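Local coordinates for sensor protein (Vibrio cholerae, PDB 3BY9) that senses C4-dicarboxylates such as succinate through this sensor domain, the whole protein probably acting as a histidine kinase in a two-component system, at residues Ser21-Val24 and Ala25-Lys29; Glu68-Ala72 and Ala73-Leu77; Gln203-Asp207 and Ser208-Ser212; Arg243-Pro246 and Glu247-Leu250. One frame throughout, in Å; residues are numbered along the deposited sequence. Where two conformers were deposited one is given.

Interaction 1 of 4, residues Ser21-Val24 and Ala25-Lys29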
loop_
_atom_site.group_PDB
_atom_site.type_symbol
_atom_site.label_atom_id
_atom_site.label_comp_id
_atom_site.label_asym_id
_atom_site.label_seq_id
_atom_site.Cartn_x
_atom_site.Cartn_y
_atom_site.Cartn_z
ATOM N N SER A 21 -6.230 2.171 -14.584
ATOM C CA SER A 21 -5.910 0.995 -15.379
ATOM C C SER A 21 -4.483 0.525 -15.116
ATOM O O SER A 21 -4.250 -0.679 -14.932
ATOM C CB SER A 21 -6.093 1.280 -16.875
ATOM O OG SER A 21 -7.474 1.311 -17.229
ATOM N N HIS A 22 -3.540 1.472 -15.102
ATOM C CA HIS A 22 -2.143 1.191 -14.847
ATOM C C HIS A 22 -1.982 0.553 -13.468
ATOM O O HIS A 22 -1.188 -0.395 -13.276
ATOM C CB HIS A 22 -1.322 2.479 -14.915
ATOM C CG HIS A 22 0.106 2.309 -14.499
ATOM N ND1 HIS A 22 1.010 1.550 -15.221
ATOM C CD2 HIS A 22 0.781 2.780 -13.425
ATOM C CE1 HIS A 22 2.177 1.560 -14.607
ATOM N NE2 HIS A 22 2.068 2.297 -13.514
ATOM N N ILE A 23 -2.681 1.116 -12.491
ATOM C CA ILE A 23 -2.605 0.570 -11.135
ATOM C C ILE A 23 -3.076 -0.883 -11.094
ATOM O O ILE A 23 -2.395 -1.750 -10.532
ATOM C CB ILE A 23 -3.435 1.429 -10.141
ATOM C CG1 ILE A 23 -2.740 2.780 -9.945
ATOM C CG2 ILE A 23 -3.595 0.680 -8.776
ATOM C CD1 ILE A 23 -3.636 3.828 -9.217
ATOM N N VAL A 24 -4.251 -1.141 -11.660
ATOM C CA VAL A 24 -4.822 -2.492 -11.654
ATOM C C VAL A 24 -3.897 -3.467 -12.381
ATOM O O VAL A 24 -3.659 -4.586 -11.882
ATOM C CB VAL A 24 -6.236 -2.483 -12.321
ATOM C CG1 VAL A 24 -6.776 -3.921 -12.525
ATOM C CG2 VAL A 24 -7.180 -1.703 -11.444
ATOM N N ALA A 25 -3.344 -3.053 -13.528
ATOM C CA ALA A 25 -2.473 -3.948 -14.306
ATOM C C ALA A 25 -1.199 -4.266 -13.551
ATOM O O ALA A 25 -0.658 -5.385 -13.658
ATOM C CB ALA A 25 -2.092 -3.333 -15.696
ATOM N N THR A 26 -0.714 -3.277 -12.793
ATOM C CA THR A 26 0.544 -3.442 -12.040
ATOM C C THR A 26 0.299 -4.355 -10.838
ATOM O O THR A 26 1.041 -5.324 -10.623
ATOM C CB THR A 26 1.025 -2.069 -11.570
ATOM O OG1 THR A 26 1.312 -1.295 -12.743
ATOM C CG2 THR A 26 2.273 -2.155 -10.736
ATOM N N LEU A 27 -0.783 -4.093 -10.101
ATOM C CA LEU A 27 -1.076 -4.943 -8.934
ATOM C C LEU A 27 -1.400 -6.409 -9.367
ATOM O O LEU A 27 -1.101 -7.363 -8.644
ATOM C CB LEU A 27 -2.279 -4.365 -8.178
ATOM C CG LEU A 27 -1.996 -3.024 -7.489
ATOM C CD1 LEU A 27 -3.343 -2.471 -6.952
ATOM C CD2 LEU A 27 -0.994 -3.202 -6.366
ATOM N N ASP A 28 -1.975 -6.574 -10.556
ATOM C CA ASP A 28 -2.367 -7.920 -11.043
ATOM C C ASP A 28 -1.171 -8.846 -11.210
ATOM O O ASP A 28 -1.333 -10.079 -11.280
ATOM C CB ASP A 28 -3.113 -7.800 -12.405
ATOM C CG ASP A 28 -3.711 -9.117 -12.870
ATOM O OD1 ASP A 28 -4.576 -9.649 -12.150
ATOM O OD2 ASP A 28 -3.304 -9.608 -13.957
ATOM N N LYS A 29 0.028 -8.284 -11.303
ATOM C CA LYS A 29 1.217 -9.122 -11.449
ATOM C C LYS A 29 1.631 -9.738 -10.114
ATOM O O LYS A 29 2.461 -10.659 -10.085
ATOM C CB LYS A 29 2.394 -8.298 -11.944
ATOM C CG LYS A 29 2.163 -7.697 -13.356
ATOM C CD LYS A 29 3.239 -6.693 -13.690
ATOM C CE LYS A 29 2.992 -6.093 -15.052
ATOM N NZ LYS A 29 3.922 -4.970 -15.311
#

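Interaction 2 of 4, residues Glu68-Ala72 and Ala73-Leu77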
loop_
_atom_site.group_PDB
_atom_site.type_symbol
_atom_site.label_atom_id
_atom_site.label_comp_id
_atom_site.label_asym_id
_atom_site.label_seq_id
_atom_site.Cartn_x
_atom_site.Cartn_y
_atom_site.Cartn_z
ATOM N N GLU A 68 12.550 -12.977 -6.795
ATOM C CA GLU A 68 13.301 -12.476 -7.977
ATOM C C GLU A 68 12.484 -12.673 -9.275
ATOM O O GLU A 68 12.493 -11.797 -10.155
ATOM C CB GLU A 68 14.621 -13.231 -8.077
ATOM C CG GLU A 68 15.395 -12.998 -9.373
ATOM C CD GLU A 68 15.837 -11.583 -9.546
ATOM O OE1 GLU A 68 16.036 -10.876 -8.532
ATOM O OE2 GLU A 68 16.013 -11.170 -10.714
ATOM N N VAL A 69 11.786 -13.806 -9.408
ATOM C CA VAL A 69 10.953 -14.039 -10.611
ATOM C C VAL A 69 9.857 -12.971 -10.745
ATOM O O VAL A 69 9.611 -12.392 -11.834
ATOM C CB VAL A 69 10.258 -15.427 -10.583
ATOM C CG1 VAL A 69 9.170 -15.490 -11.711
ATOM C CG2 VAL A 69 11.257 -16.527 -10.767
ATOM N N ILE A 70 9.181 -12.683 -9.639
ATOM C CA ILE A 70 8.086 -11.710 -9.692
ATOM C C ILE A 70 8.477 -10.273 -9.517
ATOM O O ILE A 70 7.640 -9.359 -9.673
ATOM C CB ILE A 70 6.994 -12.054 -8.645
ATOM C CG1 ILE A 70 7.538 -11.811 -7.233
ATOM C CG2 ILE A 70 6.574 -13.552 -8.797
ATOM C CD1 ILE A 70 6.446 -12.139 -6.158
ATOM N N GLN A 71 9.750 -10.067 -9.249
ATOM C CA GLN A 71 10.311 -8.740 -9.012
ATOM C C GLN A 71 9.557 -7.963 -7.933
ATOM O O GLN A 71 9.173 -6.822 -8.125
ATOM C CB GLN A 71 10.377 -7.916 -10.326
ATOM C CG GLN A 71 11.414 -8.471 -11.312
ATOM C CD GLN A 71 12.855 -8.225 -10.874
ATOM O OE1 GLN A 71 13.552 -9.124 -10.375
ATOM N NE2 GLN A 71 13.315 -6.988 -11.060
ATOM N N ALA A 72 9.322 -8.632 -6.798
ATOM C CA ALA A 72 8.712 -7.987 -5.648
ATOM C C ALA A 72 9.781 -7.464 -4.674
ATOM O O ALA A 72 10.983 -7.694 -4.844
ATOM C CB ALA A 72 7.802 -8.965 -4.892
ATOM N N ALA A 73 9.339 -6.678 -3.702
ATOM C CA ALA A 73 10.306 -6.202 -2.716
ATOM C C ALA A 73 10.663 -7.334 -1.779
ATOM O O ALA A 73 11.839 -7.609 -1.574
ATOM C CB ALA A 73 9.726 -5.031 -1.926
ATOM N N ASP A 74 9.662 -8.033 -1.233
ATOM C CA ASP A 74 9.951 -9.102 -0.282
ATOM C C ASP A 74 8.872 -10.168 -0.362
ATOM O O ASP A 74 7.727 -9.837 -0.646
ATOM C CB ASP A 74 9.907 -8.542 1.160
ATOM C CG ASP A 74 10.811 -7.327 1.338
ATOM O OD1 ASP A 74 12.040 -7.507 1.554
ATOM O OD2 ASP A 74 10.293 -6.198 1.229
ATOM N N THR A 75 9.237 -11.415 -0.067
ATOM C CA THR A 75 8.233 -12.522 -0.086
ATOM C C THR A 75 8.611 -13.294 1.185
ATOM O O THR A 75 9.736 -13.751 1.301
ATOM C CB THR A 75 8.381 -13.410 -1.328
ATOM O OG1 THR A 75 8.141 -12.621 -2.520
ATOM C CG2 THR A 75 7.351 -14.559 -1.277
ATOM N N TYR A 76 7.645 -13.459 2.111
ATOM C CA TYR A 76 8.050 -14.024 3.392
ATOM C C TYR A 76 6.930 -14.835 4.030
ATOM O O TYR A 76 5.752 -14.546 3.841
ATOM C CB TYR A 76 8.528 -12.914 4.361
ATOM C CG TYR A 76 7.603 -11.728 4.536
ATOM C CD1 TYR A 76 6.937 -11.524 5.750
ATOM C CD2 TYR A 76 7.447 -10.756 3.508
ATOM C CE1 TYR A 76 6.140 -10.357 5.951
ATOM C CE2 TYR A 76 6.661 -9.628 3.714
ATOM C CZ TYR A 76 6.030 -9.430 4.901
ATOM O OH TYR A 76 5.309 -8.268 5.065
ATOM N N LEU A 77 7.361 -15.822 4.803
ATOM C CA LEU A 77 6.464 -16.811 5.426
ATOM C C LEU A 77 6.368 -16.616 6.917
ATOM O O LEU A 77 7.378 -16.557 7.589
ATOM C CB LEU A 77 7.045 -18.216 5.110
ATOM C CG LEU A 77 6.267 -19.407 5.658
ATOM C CD1 LEU A 77 4.941 -19.552 4.874
ATOM C CD2 LEU A 77 7.079 -20.670 5.386
#

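Interaction 3 of 4, residues Gln203-Asp207 and Ser208-Ser212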
loop_
_atom_site.group_PDB
_atom_site.type_symbol
_atom_site.label_atom_id
_atom_site.label_comp_id
_atom_site.label_asym_id
_atom_site.label_seq_id
_atom_site.Cartn_x
_atom_site.Cartn_y
_atom_site.Cartn_z
ATOM N N GLN A 203 -0.518 1.955 13.493
ATOM C CA GLN A 203 0.853 1.746 13.050
ATOM C C GLN A 203 0.996 1.544 11.543
ATOM O O GLN A 203 2.080 1.148 11.086
ATOM C CB GLN A 203 1.533 0.581 13.813
ATOM C CG GLN A 203 1.913 0.954 15.278
ATOM C CD GLN A 203 3.110 1.910 15.393
ATOM O OE1 GLN A 203 4.244 1.587 15.025
ATOM N NE2 GLN A 203 2.851 3.103 15.922
ATOM N N GLN A 204 -0.055 1.898 10.807
ATOM C CA GLN A 204 -0.034 1.798 9.347
ATOM C C GLN A 204 1.119 2.624 8.793
ATOM O O GLN A 204 1.749 2.197 7.820
ATOM C CB GLN A 204 -1.343 2.282 8.750
ATOM C CG GLN A 204 -1.447 2.032 7.209
ATOM C CD GLN A 204 -2.887 2.042 6.750
ATOM O OE1 GLN A 204 -3.746 2.678 7.389
ATOM N NE2 GLN A 204 -3.178 1.359 5.636
ATOM N N TYR A 205 1.387 3.787 9.412
ATOM C CA TYR A 205 2.524 4.638 9.006
ATOM C C TYR A 205 3.514 4.731 10.178
ATOM O O TYR A 205 4.193 5.758 10.347
ATOM C CB TYR A 205 2.050 6.047 8.600
ATOM C CG TYR A 205 0.937 5.986 7.592
ATOM C CD1 TYR A 205 1.137 5.385 6.338
ATOM C CD2 TYR A 205 -0.334 6.417 7.912
ATOM C CE1 TYR A 205 0.083 5.220 5.444
ATOM C CE2 TYR A 205 -1.372 6.263 7.047
ATOM C CZ TYR A 205 -1.163 5.660 5.799
ATOM O OH TYR A 205 -2.199 5.526 4.917
ATOM N N LEU A 206 3.635 3.638 10.928
ATOM C CA LEU A 206 4.531 3.554 12.073
ATOM C C LEU A 206 4.284 4.773 12.982
ATOM O O LEU A 206 3.102 5.073 13.280
ATOM C CB LEU A 206 5.972 3.477 11.618
ATOM C CG LEU A 206 6.200 2.337 10.573
ATOM C CD1 LEU A 206 7.643 2.221 10.138
ATOM C CD2 LEU A 206 5.722 1.004 11.134
ATOM N N ASP A 207 5.366 5.447 13.405
ATOM C CA ASP A 207 5.229 6.638 14.276
ATOM C C ASP A 207 5.379 7.945 13.487
ATOM O O ASP A 207 5.811 8.989 14.030
ATOM C CB ASP A 207 6.302 6.645 15.370
ATOM C CG ASP A 207 6.226 5.455 16.291
ATOM O OD1 ASP A 207 5.112 4.985 16.585
ATOM O OD2 ASP A 207 7.300 5.017 16.769
ATOM N N SER A 208 5.011 7.905 12.222
ATOM C CA SER A 208 5.130 9.076 11.377
ATOM C C SER A 208 4.269 10.195 11.846
ATOM O O SER A 208 3.110 9.990 12.213
ATOM C CB SER A 208 4.686 8.786 9.910
ATOM O OG SER A 208 5.504 7.821 9.295
ATOM N N PRO A 209 4.841 11.410 11.908
ATOM C CA PRO A 209 3.995 12.527 12.324
ATOM C C PRO A 209 3.145 12.684 11.063
ATOM O O PRO A 209 3.631 12.441 9.945
ATOM C CB PRO A 209 4.983 13.679 12.457
ATOM C CG PRO A 209 6.199 12.998 12.999
ATOM C CD PRO A 209 6.262 11.686 12.199
ATOM N N ILE A 210 1.888 13.041 11.222
ATOM C CA ILE A 210 1.025 13.221 10.061
ATOM C C ILE A 210 0.639 14.715 10.063
ATOM O O ILE A 210 -0.358 15.102 10.641
ATOM C CB ILE A 210 -0.240 12.383 10.222
ATOM C CG1 ILE A 210 0.139 10.901 10.457
ATOM C CG2 ILE A 210 -1.167 12.547 8.990
ATOM C CD1 ILE A 210 0.789 10.170 9.257
ATOM N N PRO A 211 1.431 15.561 9.393
ATOM C CA PRO A 211 1.072 16.985 9.380
ATOM C C PRO A 211 -0.059 17.155 8.398
ATOM O O PRO A 211 -0.330 16.269 7.580
ATOM C CB PRO A 211 2.322 17.690 8.829
ATOM C CG PRO A 211 3.398 16.686 8.841
ATOM C CD PRO A 211 2.734 15.323 8.752
ATOM N N SER A 212 -0.688 18.322 8.443
ATOM C CA SER A 212 -1.796 18.607 7.528
ATOM C C SER A 212 -1.382 19.540 6.399
ATOM O O SER A 212 -0.637 20.499 6.629
ATOM C CB SER A 212 -2.927 19.279 8.301
ATOM O OG SER A 212 -3.921 19.700 7.376
#

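Interaction 4 of 4, residues Arg243-Pro246 and Glu247-Leu250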
loop_
_atom_site.group_PDB
_atom_site.type_symbol
_atom_site.label_atom_id
_atom_site.label_comp_id
_atom_site.label_asym_id
_atom_site.label_seq_id
_atom_site.Cartn_x
_atom_site.Cartn_y
_atom_site.Cartn_z
ATOM N N ARG A 243 -11.417 9.368 -7.851
ATOM C CA ARG A 243 -11.927 8.025 -8.230
ATOM C C ARG A 243 -11.618 7.035 -7.102
ATOM O O ARG A 243 -10.475 6.643 -6.861
ATOM C CB ARG A 243 -11.244 7.553 -9.541
ATOM C CG ARG A 243 -11.759 6.233 -10.152
ATOM C CD ARG A 243 -13.096 6.416 -10.820
ATOM N NE ARG A 243 -13.066 7.367 -11.949
ATOM C CZ ARG A 243 -12.544 7.138 -13.158
ATOM N NH1 ARG A 243 -11.946 5.987 -13.468
ATOM N NH2 ARG A 243 -12.704 8.061 -14.110
ATOM N N PRO A 244 -12.661 6.570 -6.396
ATOM C CA PRO A 244 -12.324 5.624 -5.335
ATOM C C PRO A 244 -12.051 4.263 -5.959
ATOM O O PRO A 244 -12.580 3.954 -7.046
ATOM C CB PRO A 244 -13.582 5.616 -4.442
ATOM C CG PRO A 244 -14.684 6.077 -5.339
ATOM C CD PRO A 244 -14.047 7.075 -6.283
ATOM N N LEU A 245 -11.195 3.482 -5.295
ATOM C CA LEU A 245 -10.860 2.112 -5.702
ATOM C C LEU A 245 -11.088 1.321 -4.393
ATOM O O LEU A 245 -10.158 0.968 -3.666
ATOM C CB LEU A 245 -9.402 2.013 -6.174
ATOM C CG LEU A 245 -9.037 2.822 -7.436
ATOM C CD1 LEU A 245 -7.566 2.629 -7.799
ATOM C CD2 LEU A 245 -9.931 2.386 -8.599
ATOM N N PRO A 246 -12.362 1.059 -4.061
ATOM C CA PRO A 246 -12.766 0.335 -2.845
ATOM C C PRO A 246 -11.970 -0.900 -2.460
ATOM O O PRO A 246 -11.693 -1.110 -1.273
ATOM C CB PRO A 246 -14.234 -0.006 -3.122
ATOM C CG PRO A 246 -14.698 1.173 -3.910
ATOM C CD PRO A 246 -13.535 1.384 -4.892
ATOM N N GLU A 247 -11.636 -1.713 -3.458
ATOM C CA GLU A 247 -10.883 -2.950 -3.242
ATOM C C GLU A 247 -9.536 -2.699 -2.632
ATOM O O GLU A 247 -8.986 -3.571 -1.945
ATOM C CB GLU A 247 -10.668 -3.681 -4.571
ATOM C CG GLU A 247 -11.891 -4.425 -5.078
ATOM C CD GLU A 247 -11.662 -5.075 -6.437
ATOM O OE1 GLU A 247 -10.612 -5.730 -6.625
ATOM O OE2 GLU A 247 -12.539 -4.937 -7.319
ATOM N N LEU A 248 -9.001 -1.504 -2.892
ATOM C CA LEU A 248 -7.669 -1.110 -2.429
ATOM C C LEU A 248 -7.703 -0.202 -1.224
ATOM O O LEU A 248 -6.669 0.111 -0.637
ATOM C CB LEU A 248 -6.936 -0.358 -3.552
ATOM C CG LEU A 248 -6.945 -1.067 -4.890
ATOM C CD1 LEU A 248 -6.097 -0.245 -5.866
ATOM C CD2 LEU A 248 -6.359 -2.526 -4.743
ATOM N N ALA A 249 -8.907 0.207 -0.867
ATOM C CA ALA A 249 -9.140 1.113 0.236
ATOM C C ALA A 249 -8.313 2.384 0.043
ATOM O O ALA A 249 -7.729 2.933 0.987
ATOM C CB ALA A 249 -8.858 0.442 1.602
ATOM N N LEU A 250 -8.246 2.825 -1.220
ATOM C CA LEU A 250 -7.531 4.054 -1.632
ATOM C C LEU A 250 -8.334 4.830 -2.673
ATOM O O LEU A 250 -9.011 4.231 -3.513
ATOM C CB LEU A 250 -6.181 3.733 -2.267
ATOM C CG LEU A 250 -5.035 3.277 -1.367
ATOM C CD1 LEU A 250 -3.863 2.793 -2.239
ATOM C CD2 LEU A 250 -4.605 4.424 -0.487
#

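Interaction 1 of 4, residues Ser21-Val24 and Ala25-Lys29
The carbonyl oxygen His22 O is gripped twice by one residue, Thr26. The threonine hydroxyl makes the shorter bond, Thr26 OG1 to His22 O at 2.7 Å, while the usual helical bond from Thr26 N to the same oxygen measures 3.0 Å and is bent, with an N-H...O angle of 144°. The two donors reach the carbonyl from opposite faces of its plane. Thr26 can do this because its OG1 stands beside its own backbone N (chi1 -64°), which turns the hydroxyl back along the helix and puts CG2 anti to the backbone N.

The same OG1 also sits over one face of the His22 imidazole, toward the rim of the ring, with CE1 the nearest ring atom at 3.5 Å. Swung anti to the backbone N (chi1 173°), the ring comes under this hydroxyl, and its NE2 is bonded to Ala154 O.

Ile23 and Leu27, one turn apart, lie side by side and point the same way, touching through Ile23 CG2 and Leu27 CD1 at 3.6 Å. Their branched chains suit the buried side of helix 5-27, where Leu27 packs on Met150 and both meet Leu248. Small Ala25 and the short Val24 belong to the outer side. The backbone bonds continue, Leu27 N to Ile23 O at 2.9 Å nearly straight and Asp28 N to Val24 O at 2.9 Å more bent. The bond to its own helix satisfies the threonine hydroxyl as a donor in the buried setting beside Met150 and Ile155.

Interaction 2 of 4, residues Glu68-Ala72 and Ala73-Leu77
Ile70 and Thr75 meet across a Schellman motif, which ends helix 53-70, and a classic beta bulge, which opens strand 74-79; the chain has only a few residues in which to pass from one to the other.

The backbone makes the turn. Gln71, with phi at 53°, is the C-prime residue: Ala72 N turns back to Asn67 O, and a weak bond joins Gln71 N to Glu68 O at 3.4 Å. Ala73 and Asp74 then both face Lys149 on the neighbouring strand, which is the bulge.

Van der Waals contact is slight and comes from small or slender groups. Ile70 holds CG1 between its backbone N and carbonyl carbon (chi1 69°), a crowded position that carries CD1 across the turn. Ala72 adds only a methyl, which rests on Val148, Tyr30 and Asn67.

No hydrogen bond joins the two segments themselves, and the polar side chains find partners in other parts of the domain. Asp74 OD1 forms a salt bridge with Arg94 NE and accepts from Asn89 ND2, so the buried carboxylate is met by both charge and amide. It lies about 3 Å, side chain to side chain, from Lys149, a succinate-binding residue, and a bound succinate is about 5 Å away; the neighbouring positive charges would probably keep Asp74 ionised. Thr75 OG1 is hydrogen-bonded to Asn67 ND2 near the end of the helix, tying the strand to it. The side chains of Ile70 and Thr75 cross at a slant, Ile70 CD1 coming to 4.0 Å from Thr75 OG1.

Interaction 3 of 4, residues Gln203-Asp207 and Ser208-Ser212
From Tyr205 to Ser208 the backbone makes a type II' beta turn, overlapping a type I turn from Gln203 to Leu206 that is closed by Leu206 N to Gln203 O at 2.9 Å. Leu206 takes the positive phi (50°) that the second turn demands. Tyr205 O is held twice by Ser208, through N at 3.0 Å and through OG at 2.7 Å; serine suits the place because its short hydroxyl, folded beside its own N, reaches the same oxygen as the amide.

Gln203 NE2, also bonded to Arg200 O, gives a nearly straight bond to Asp207 OD1 (3.0 Å, 170°), with the oxygen close to the amide plane of the glutamine. The carboxylate receives it on the anti side, with the donor well out of its plane. The two turns reverse the chain after helix 193-202 and bring it against strand 116-121 of the five-stranded sheet, where Leu206 packs on Leu121; it also touches Ser123 and comes within about 4 Å of the Arg104 side chain, both succinate-binding residues.

Tyr205 is buried, its OH bonded to Asp170 OD2 and its side chain touching Phe119 and Ile199. Ile210 crosses it at about a right angle, bringing CD1 obliquely to Tyr205 CD2 at 4.1 Å.

Interaction 4 of 4, residues Arg243-Pro246 and Glu247-Leu250
Leu245 and Leu248 both set CG beside the backbone N and opposite the carbonyl carbon (chi1 -64° and -50°), and with the chain curling between them their side chains come to lie alongside each other, pointing the same way. Their ends touch through Leu245 CD1 and Leu248 CD1 at 3.8 Å, and Leu248 CD1 also approaches Leu245 CB at 4.0 Å. Leucine suits both positions: Leu248 reaches on to Ile23 and Leu27 of helix 5-27, while Leu245 lies against Ser20 of that helix and Ile252.

The curl is the loop of a beta hairpin that joins strands 238-245 and 250-257 of the four-stranded antiparallel sheet. Leu245 and Leu250 form a hydrogen-bonded pair at its mouth, closed by Leu245 N to Leu250 O at 2.9 Å. Leu245 O in turn accepts Leu248 N at 2.8 Å, the donor standing above the carbonyl plane. A weak bond from Ala249 N to Pro246 O, 3.1 Å, also spans the loop. Pro246 fits the start of the turn, as its ring restrains phi near the helical value and no N-H is required there, and Ala249 takes a left-handed conformation (phi 55°) to bring the chain back to the strand.

Two residues before Leu245, Arg243 leads away from the loop toward helix 5-27, where NH1 makes a salt bridge with Asp17 and NH2 bonds Gln13.

Overall arrangement
Interactions 1 and 4 hold neighbouring elements, helix 5-27 and the hairpin loop: their centres are about 13 Å apart and they touch, Leu27 CD1 lying 3.7 Å from Leu248 CD1. Interaction 2, at the end of helix 53-70, comes within about 5 Å (nearest atoms) of interaction 1 without touching, while interaction 3, at the far side of the chain's centre from interaction 1, is about 27 Å away between centres. Interactions 1 and 2 are partly buried, whereas 3 and 4 are surface turns. Interactions 1 and 3 each double-grip a carbonyl with a hydroxyl and an amide; interaction 4 relies on backbone bonds and leucines, and interaction 2 chiefly on outside partners.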